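Local coordinates for protein DNA ligase (Archaeoglobus fulgidus, PDB 3GDE) that probably seals nicks in double-stranded DNA during replication, recombination and repair, using ATP and a magnesium cofactor, at residues D44-Y54 with V117-A128. Sequence-based numbering, arbitrary orientation.
Sequences DVVLFITGKVY and VRKVRETFDEIA
Arg121 reaches from helix 117-129 to both Asp44 and Val53, tying helix 39-49 and the loop after it into the all-helical N-terminal DNA-binding domain; the two helix segments cross at 67°. Arg121 CB and CG run beside the Asp44 carboxylate, and Arg121 CD lies 3.0 Å from Asp44 OD1. Bends at chi2 and chi3 then turn the guanidinium toward the loop. Arg121 NH1 donates to Asp44 OD1 at 3.0 Å, arriving from above the carboxylate plane, and contacts Phe48 CE1. NH1 and NH2 together grip Val53 O end-on, Arg121 NH2 to Val53 O being 2.9 Å, while NE and NH2 make weak bonds back to Asp125 OD1. Asp44 OD1, Val53 O and Asp125 OD1 all lie near the guanidinium plane at its edge, which probably fixes its rotation. Replacing this side chain with alanine is likely to strip Val53 O of both its guanidinium donors and Asp44 OD1 of this cation. The other carboxylate oxygen, Asp44 OD2, takes NH1 and NH2 of Arg118 in a nearly coplanar pairing (16° between planes), and Arg118 NH2 also bridges to Asp41. Beside this salt-bridge network the contact is apolar: Phe48 CE2 meets Val117 CG1 and Val120 CG1, Val53 CG1 lies 3.6 Å from Phe124 CD1, and Leu161 of helix 152-162 touches all three of Phe48, Val53 and Phe124. Farther along, Tyr54 OH donates to the anti lone pair of Asp125 OD1 at 2.8 Å.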
ATOM      1  N   ASP A  44      16.302   3.369  10.130  1.00 25.56           N
ATOM      2  CA  ASP A  44      15.887   4.548   9.386  1.00 25.87           C
ATOM      3  C   ASP A  44      16.319   4.504   7.919  1.00 25.18           C
ATOM      4  O   ASP A  44      15.530   4.827   7.039  1.00 25.46           O
ATOM      5  CB  ASP A  44      16.395   5.820  10.066  1.00 26.26           C
ATOM      6  CG  ASP A  44      15.639   6.143  11.335  1.00 28.39           C
ATOM      7  OD1 ASP A  44      14.467   5.723  11.474  1.00 28.28           O
ATOM      8  OD2 ASP A  44      16.220   6.831  12.203  1.00 33.07           O
ATOM      9  N   VAL A  45      17.549   4.079   7.654  1.00 24.12           N
ATOM     10  CA  VAL A  45      18.048   4.028   6.270  1.00 23.75           C
ATOM     11  C   VAL A  45      17.216   3.057   5.408  1.00 23.31           C
ATOM     12  O   VAL A  45      16.914   3.353   4.253  1.00 23.02           O
ATOM     13  CB  VAL A  45      19.582   3.701   6.221  1.00 23.63           C
ATOM     14  CG1 VAL A  45      20.033   3.270   4.825  1.00 24.47           C
ATOM     15  CG2 VAL A  45      20.377   4.897   6.661  1.00 23.34           C
ATOM     16  N   VAL A  46      16.843   1.913   5.983  1.00 22.65           N
ATOM     17  CA  VAL A  46      16.084   0.910   5.250  1.00 22.50           C
ATOM     18  C   VAL A  46      14.690   1.451   4.886  1.00 22.29           C
ATOM     19  O   VAL A  46      14.255   1.344   3.733  1.00 21.53           O
ATOM     20  CB  VAL A  46      16.014  -0.450   6.005  1.00 22.55           C
ATOM     21  CG1 VAL A  46      15.002  -1.380   5.356  1.00 20.91           C
ATOM     22  CG2 VAL A  46      17.387  -1.112   6.021  1.00 21.80           C
ATOM     23  N   LEU A  47      14.015   2.044   5.868  1.00 22.12           N
ATOM     24  CA  LEU A  47      12.764   2.748   5.612  1.00 22.39           C
ATOM     25  C   LEU A  47      12.954   3.874   4.600  1.00 21.96           C
ATOM     26  O   LEU A  47      12.342   3.844   3.531  1.00 21.65           O
ATOM     27  CB  LEU A  47      12.141   3.265   6.912  1.00 22.23           C
ATOM     28  CG  LEU A  47      11.100   2.329   7.536  1.00 24.38           C
ATOM     29  CD1 LEU A  47      11.731   1.052   8.062  1.00 24.43           C
ATOM     30  CD2 LEU A  47      10.285   3.031   8.636  1.00 25.19           C
ATOM     31  N   PHE A  48      13.824   4.832   4.925  1.00 21.91           N
ATOM     32  CA  PHE A  48      14.020   6.031   4.107  1.00 22.27           C
ATOM     33  C   PHE A  48      14.331   5.764   2.626  1.00 23.08           C
ATOM     34  O   PHE A  48      13.811   6.456   1.754  1.00 22.66           O
ATOM     35  CB  PHE A  48      15.082   6.964   4.715  1.00 21.88           C
ATOM     36  CG  PHE A  48      14.687   7.565   6.050  1.00 21.64           C
ATOM     37  CD1 PHE A  48      13.456   7.281   6.634  1.00 21.64           C
ATOM     38  CD2 PHE A  48      15.544   8.435   6.706  1.00 20.41           C
ATOM     39  CE1 PHE A  48      13.099   7.836   7.858  1.00 22.33           C
ATOM     40  CE2 PHE A  48      15.196   9.001   7.920  1.00 20.50           C
ATOM     41  CZ  PHE A  48      13.979   8.696   8.508  1.00 21.30           C
ATOM     42  N   ILE A  49      15.156   4.760   2.332  1.00 24.15           N
ATOM     43  CA  ILE A  49      15.494   4.471   0.931  1.00 25.10           C
ATOM     44  C   ILE A  49      14.274   4.000   0.113  1.00 25.25           C
ATOM     45  O   ILE A  49      14.238   4.170  -1.116  1.00 24.80           O
ATOM     46  CB  ILE A  49      16.701   3.492   0.805  1.00 25.34           C
ATOM     47  CG1 ILE A  49      17.250   3.479  -0.626  1.00 25.65           C
ATOM     48  CG2 ILE A  49      16.321   2.087   1.279  1.00 25.92           C
ATOM     49  CD1 ILE A  49      18.652   2.870  -0.752  1.00 26.20           C
ATOM     50  N   THR A  50      13.279   3.436   0.801  1.00 25.22           N
ATOM     51  CA  THR A  50      12.041   2.989   0.153  1.00 25.70           C
ATOM     52  C   THR A  50      10.981   4.087   0.048  1.00 25.92           C
ATOM     53  O   THR A  50       9.855   3.813  -0.363  1.00 25.72           O
ATOM     54  CB  THR A  50      11.413   1.765   0.863  1.00 25.60           C
ATOM     55  OG1 THR A  50      11.127   2.091   2.226  1.00 26.56           O
ATOM     56  CG2 THR A  50      12.348   0.570   0.820  1.00 25.72           C
ATOM     57  N   GLY A  51      11.339   5.315   0.426  1.00 25.94           N
ATOM     58  CA  GLY A  51      10.389   6.424   0.464  1.00 26.10           C
ATOM     59  C   GLY A  51       9.375   6.359   1.590  1.00 26.53           C
ATOM     60  O   GLY A  51       8.316   6.972   1.496  1.00 25.89           O
ATOM     61  N   LYS A  52       9.698   5.626   2.658  1.00 27.07           N
ATOM     62  CA  LYS A  52       8.800   5.484   3.815  1.00 27.93           C
ATOM     63  C   LYS A  52       9.407   6.094   5.067  1.00 27.75           C
ATOM     64  O   LYS A  52      10.606   5.955   5.331  1.00 27.45           O
ATOM     65  CB  LYS A  52       8.517   4.007   4.141  1.00 27.81           C
ATOM     66  CG  LYS A  52       7.651   3.224   3.160  1.00 29.79           C
ATOM     67  CD  LYS A  52       7.545   1.769   3.665  1.00 30.25           C
ATOM     68  CE  LYS A  52       7.027   0.815   2.602  1.00 33.49           C
ATOM     69  NZ  LYS A  52       7.950   0.687   1.414  1.00 36.01           N
ATOM     70  N   VAL A  53       8.559   6.730   5.859  1.00 28.08           N
ATOM     71  CA  VAL A  53       8.947   7.221   7.171  1.00 28.42           C
ATOM     72  C   VAL A  53       8.352   6.301   8.251  1.00 28.81           C
ATOM     73  O   VAL A  53       9.005   6.021   9.267  1.00 29.00           O
ATOM     74  CB  VAL A  53       8.528   8.701   7.346  1.00 28.23           C
ATOM     75  CG1 VAL A  53       8.867   9.211   8.720  1.00 28.36           C
ATOM     76  CG2 VAL A  53       9.188   9.571   6.275  1.00 28.46           C
ATOM     77  N   TYR A  54       7.125   5.834   8.011  1.00 29.15           N
ATOM     78  CA  TYR A  54       6.430   4.882   8.886  1.00 30.19           C
ATOM     79  C   TYR A  54       5.871   3.736   8.058  1.00 31.30           C
ATOM     80  O   TYR A  54       5.562   3.928   6.893  1.00 31.70           O
ATOM     81  CB  TYR A  54       5.283   5.554   9.669  1.00 29.40           C
ATOM     82  CG  TYR A  54       5.721   6.794  10.422  1.00 28.64           C
ATOM     83  CD1 TYR A  54       6.424   6.692  11.628  1.00 26.71           C
ATOM     84  CD2 TYR A  54       5.455   8.070   9.909  1.00 27.51           C
ATOM     85  CE1 TYR A  54       6.845   7.827  12.307  1.00 28.04           C
ATOM     86  CE2 TYR A  54       5.868   9.215  10.578  1.00 27.08           C
ATOM     87  CZ  TYR A  54       6.565   9.089  11.776  1.00 28.45           C
ATOM     88  OH  TYR A  54       6.985  10.222  12.432  1.00 28.27           O
ATOM     89  N   VAL A 117      20.579  11.693  10.702  1.00 24.98           N
ATOM     90  CA  VAL A 117      19.401  10.884  10.484  1.00 24.68           C
ATOM     91  C   VAL A 117      18.558  10.892  11.767  1.00 25.23           C
ATOM     92  O   VAL A 117      17.327  10.895  11.716  1.00 25.18           O
ATOM     93  CB  VAL A 117      19.810   9.449  10.089  1.00 24.67           C
ATOM     94  CG1 VAL A 117      18.589   8.557   9.888  1.00 24.02           C
ATOM     95  CG2 VAL A 117      20.687   9.486   8.828  1.00 22.88           C
ATOM     96  N   ARG A 118      19.228  10.926  12.916  1.00 25.84           N
ATOM     97  CA  ARG A 118      18.543  10.933  14.201  1.00 26.44           C
ATOM     98  C   ARG A 118      17.671  12.186  14.360  1.00 26.02           C
ATOM     99  O   ARG A 118      16.502  12.079  14.727  1.00 25.94           O
ATOM    100  CB  ARG A 118      19.554  10.788  15.350  1.00 27.08           C
ATOM    101  CG  ARG A 118      18.976  10.131  16.619  1.00 29.64           C
ATOM    102  CD  ARG A 118      19.029   8.575  16.609  1.00 32.85           C
ATOM    103  NE  ARG A 118      19.282   8.006  15.281  1.00 35.73           N
ATOM    104  CZ  ARG A 118      18.348   7.561  14.438  1.00 35.84           C
ATOM    105  NH1 ARG A 118      17.056   7.590  14.766  1.00 35.47           N
ATOM    106  NH2 ARG A 118      18.718   7.088  13.255  1.00 33.23           N
ATOM    107  N   LYS A 119      18.233  13.357  14.056  1.00 25.56           N
ATOM    108  CA  LYS A 119      17.468  14.604  14.048  1.00 25.54           C
ATOM    109  C   LYS A 119      16.303  14.603  13.049  1.00 25.25           C
ATOM    110  O   LYS A 119      15.216  15.094  13.371  1.00 25.65           O
ATOM    111  CB  LYS A 119      18.360  15.820  13.793  1.00 25.55           C
ATOM    112  CG  LYS A 119      17.731  17.127  14.289  1.00 27.44           C
ATOM    113  CD  LYS A 119      17.993  18.289  13.352  1.00 28.03           C
ATOM    114  CE  LYS A 119      18.339  19.547  14.149  1.00 30.53           C
ATOM    115  NZ  LYS A 119      19.833  19.632  14.387  1.00 30.81           N
ATOM    116  N   VAL A 120      16.529  14.063  11.852  1.00 24.53           N
ATOM    117  CA  VAL A 120      15.459  13.913  10.853  1.00 24.72           C
ATOM    118  C   VAL A 120      14.304  13.071  11.414  1.00 24.76           C
ATOM    119  O   VAL A 120      13.147  13.462  11.347  1.00 24.48           O
ATOM    120  CB  VAL A 120      15.974  13.294   9.522  1.00 24.21           C
ATOM    121  CG1 VAL A 120      14.816  12.945   8.605  1.00 23.60           C
ATOM    122  CG2 VAL A 120      16.916  14.257   8.822  1.00 23.93           C
ATOM    123  N   ARG A 121      14.650  11.922  11.975  1.00 25.42           N
ATOM    124  CA  ARG A 121      13.695  11.043  12.634  1.00 26.39           C
ATOM    125  C   ARG A 121      12.910  11.744  13.755  1.00 26.34           C
ATOM    126  O   ARG A 121      11.697  11.609  13.820  1.00 26.39           O
ATOM    127  CB  ARG A 121      14.429   9.840  13.203  1.00 25.96           C
ATOM    128  CG  ARG A 121      13.553   8.894  13.976  1.00 27.31           C
ATOM    129  CD  ARG A 121      13.060   7.838  13.024  1.00 29.43           C
ATOM    130  NE  ARG A 121      11.656   7.995  12.725  1.00 29.34           N
ATOM    131  CZ  ARG A 121      11.024   7.391  11.728  1.00 29.25           C
ATOM    132  NH1 ARG A 121      11.670   6.595  10.892  1.00 27.67           N
ATOM    133  NH2 ARG A 121       9.730   7.612  11.563  1.00 31.26           N
ATOM    134  N   GLU A 122      13.613  12.482  14.614  1.00 26.84           N
ATOM    135  CA  GLU A 122      12.992  13.176  15.760  1.00 27.89           C
ATOM    136  C   GLU A 122      12.034  14.269  15.302  1.00 26.82           C
ATOM    137  O   GLU A 122      10.923  14.365  15.808  1.00 26.98           O
ATOM    138  CB  GLU A 122      14.044  13.795  16.697  1.00 28.61           C
ATOM    139  CG  GLU A 122      15.170  12.857  17.133  1.00 33.92           C
ATOM    140  CD  GLU A 122      14.835  11.970  18.336  1.00 41.05           C
ATOM    141  OE1 GLU A 122      15.794  11.363  18.874  1.00 43.53           O
ATOM    142  OE2 GLU A 122      13.642  11.872  18.745  1.00 43.64           O
ATOM    143  N   THR A 123      12.479  15.080  14.344  1.00 26.05           N
ATOM    144  CA  THR A 123      11.662  16.137  13.749  1.00 25.69           C
ATOM    145  C   THR A 123      10.401  15.570  13.079  1.00 25.40           C
ATOM    146  O   THR A 123       9.302  16.113  13.256  1.00 24.97           O
ATOM    147  CB  THR A 123      12.486  16.942  12.727  1.00 25.64           C
ATOM    148  OG1 THR A 123      13.731  17.315  13.333  1.00 26.24           O
ATOM    149  CG2 THR A 123      11.727  18.195  12.273  1.00 24.73           C
ATOM    150  N   PHE A 124      10.573  14.476  12.325  1.00 25.31           N
ATOM    151  CA  PHE A 124       9.444  13.728  11.726  1.00 24.88           C
ATOM    152  C   PHE A 124       8.444  13.209  12.758  1.00 25.16           C
ATOM    153  O   PHE A 124       7.230  13.361  12.572  1.00 25.33           O
ATOM    154  CB  PHE A 124       9.938  12.568  10.854  1.00 24.56           C
ATOM    155  CG  PHE A 124      10.449  12.990   9.494  1.00 24.78           C
ATOM    156  CD1 PHE A 124      11.013  12.059   8.634  1.00 24.92           C
ATOM    157  CD2 PHE A 124      10.384  14.320   9.081  1.00 25.68           C
ATOM    158  CE1 PHE A 124      11.479  12.433   7.367  1.00 24.32           C
ATOM    159  CE2 PHE A 124      10.862  14.703   7.826  1.00 25.98           C
ATOM    160  CZ  PHE A 124      11.404  13.753   6.969  1.00 24.07           C
ATOM    161  N   ASP A 125       8.945  12.596  13.836  1.00 25.14           N
ATOM    162  CA  ASP A 125       8.079  12.087  14.903  1.00 25.54           C
ATOM    163  C   ASP A 125       7.274  13.202  15.579  1.00 25.80           C
ATOM    164  O   ASP A 125       6.094  13.012  15.884  1.00 25.79           O
ATOM    165  CB  ASP A 125       8.868  11.260  15.930  1.00 26.04           C
ATOM    166  CG  ASP A 125       9.309   9.889  15.383  1.00 26.39           C
ATOM    167  OD1 ASP A 125       8.964   9.527  14.236  1.00 27.51           O
ATOM    168  OD2 ASP A 125      10.000   9.159  16.118  1.00 27.83           O
ATOM    169  N   GLU A 126       7.893  14.371  15.786  1.00 25.96           N
ATOM    170  CA  GLU A 126       7.152  15.526  16.283  1.00 25.90           C
ATOM    171  C   GLU A 126       6.082  16.005  15.293  1.00 26.04           C
ATOM    172  O   GLU A 126       4.945  16.222  15.686  1.00 26.34           O
ATOM    173  CB  GLU A 126       8.057  16.699  16.652  1.00 26.04           C
ATOM    174  CG  GLU A 126       7.183  17.871  17.105  1.00 27.52           C
ATOM    175  CD  GLU A 126       7.919  19.072  17.642  1.00 29.62           C
ATOM    176  OE1 GLU A 126       7.204  20.012  18.038  1.00 30.46           O
ATOM    177  OE2 GLU A 126       9.172  19.092  17.660  1.00 30.17           O
ATOM    178  N   ILE A 127       6.460  16.180  14.026  1.00 25.89           N
ATOM    179  CA  ILE A 127       5.525  16.571  12.978  1.00 26.18           C
ATOM    180  C   ILE A 127       4.299  15.655  12.921  1.00 26.77           C
ATOM    181  O   ILE A 127       3.174  16.145  12.898  1.00 26.85           O
ATOM    182  CB  ILE A 127       6.221  16.677  11.582  1.00 26.05           C
ATOM    183  CG1 ILE A 127       7.109  17.927  11.523  1.00 25.32           C
ATOM    184  CG2 ILE A 127       5.191  16.728  10.474  1.00 25.55           C
ATOM    185  CD1 ILE A 127       8.147  17.946  10.374  1.00 25.67           C
ATOM    186  N   ALA A 128       4.521  14.338  12.923  1.00 27.70           N
ATOM    187  CA  ALA A 128       3.435  13.340  12.954  1.00 28.69           C
ATOM    188  C   ALA A 128       2.451  13.460  14.141  1.00 29.65           C
ATOM    189  O   ALA A 128       1.264  13.133  14.012  1.00 30.28           O
ATOM    190  CB  ALA A 128       4.010  11.931  12.876  1.00 28.02           C
TER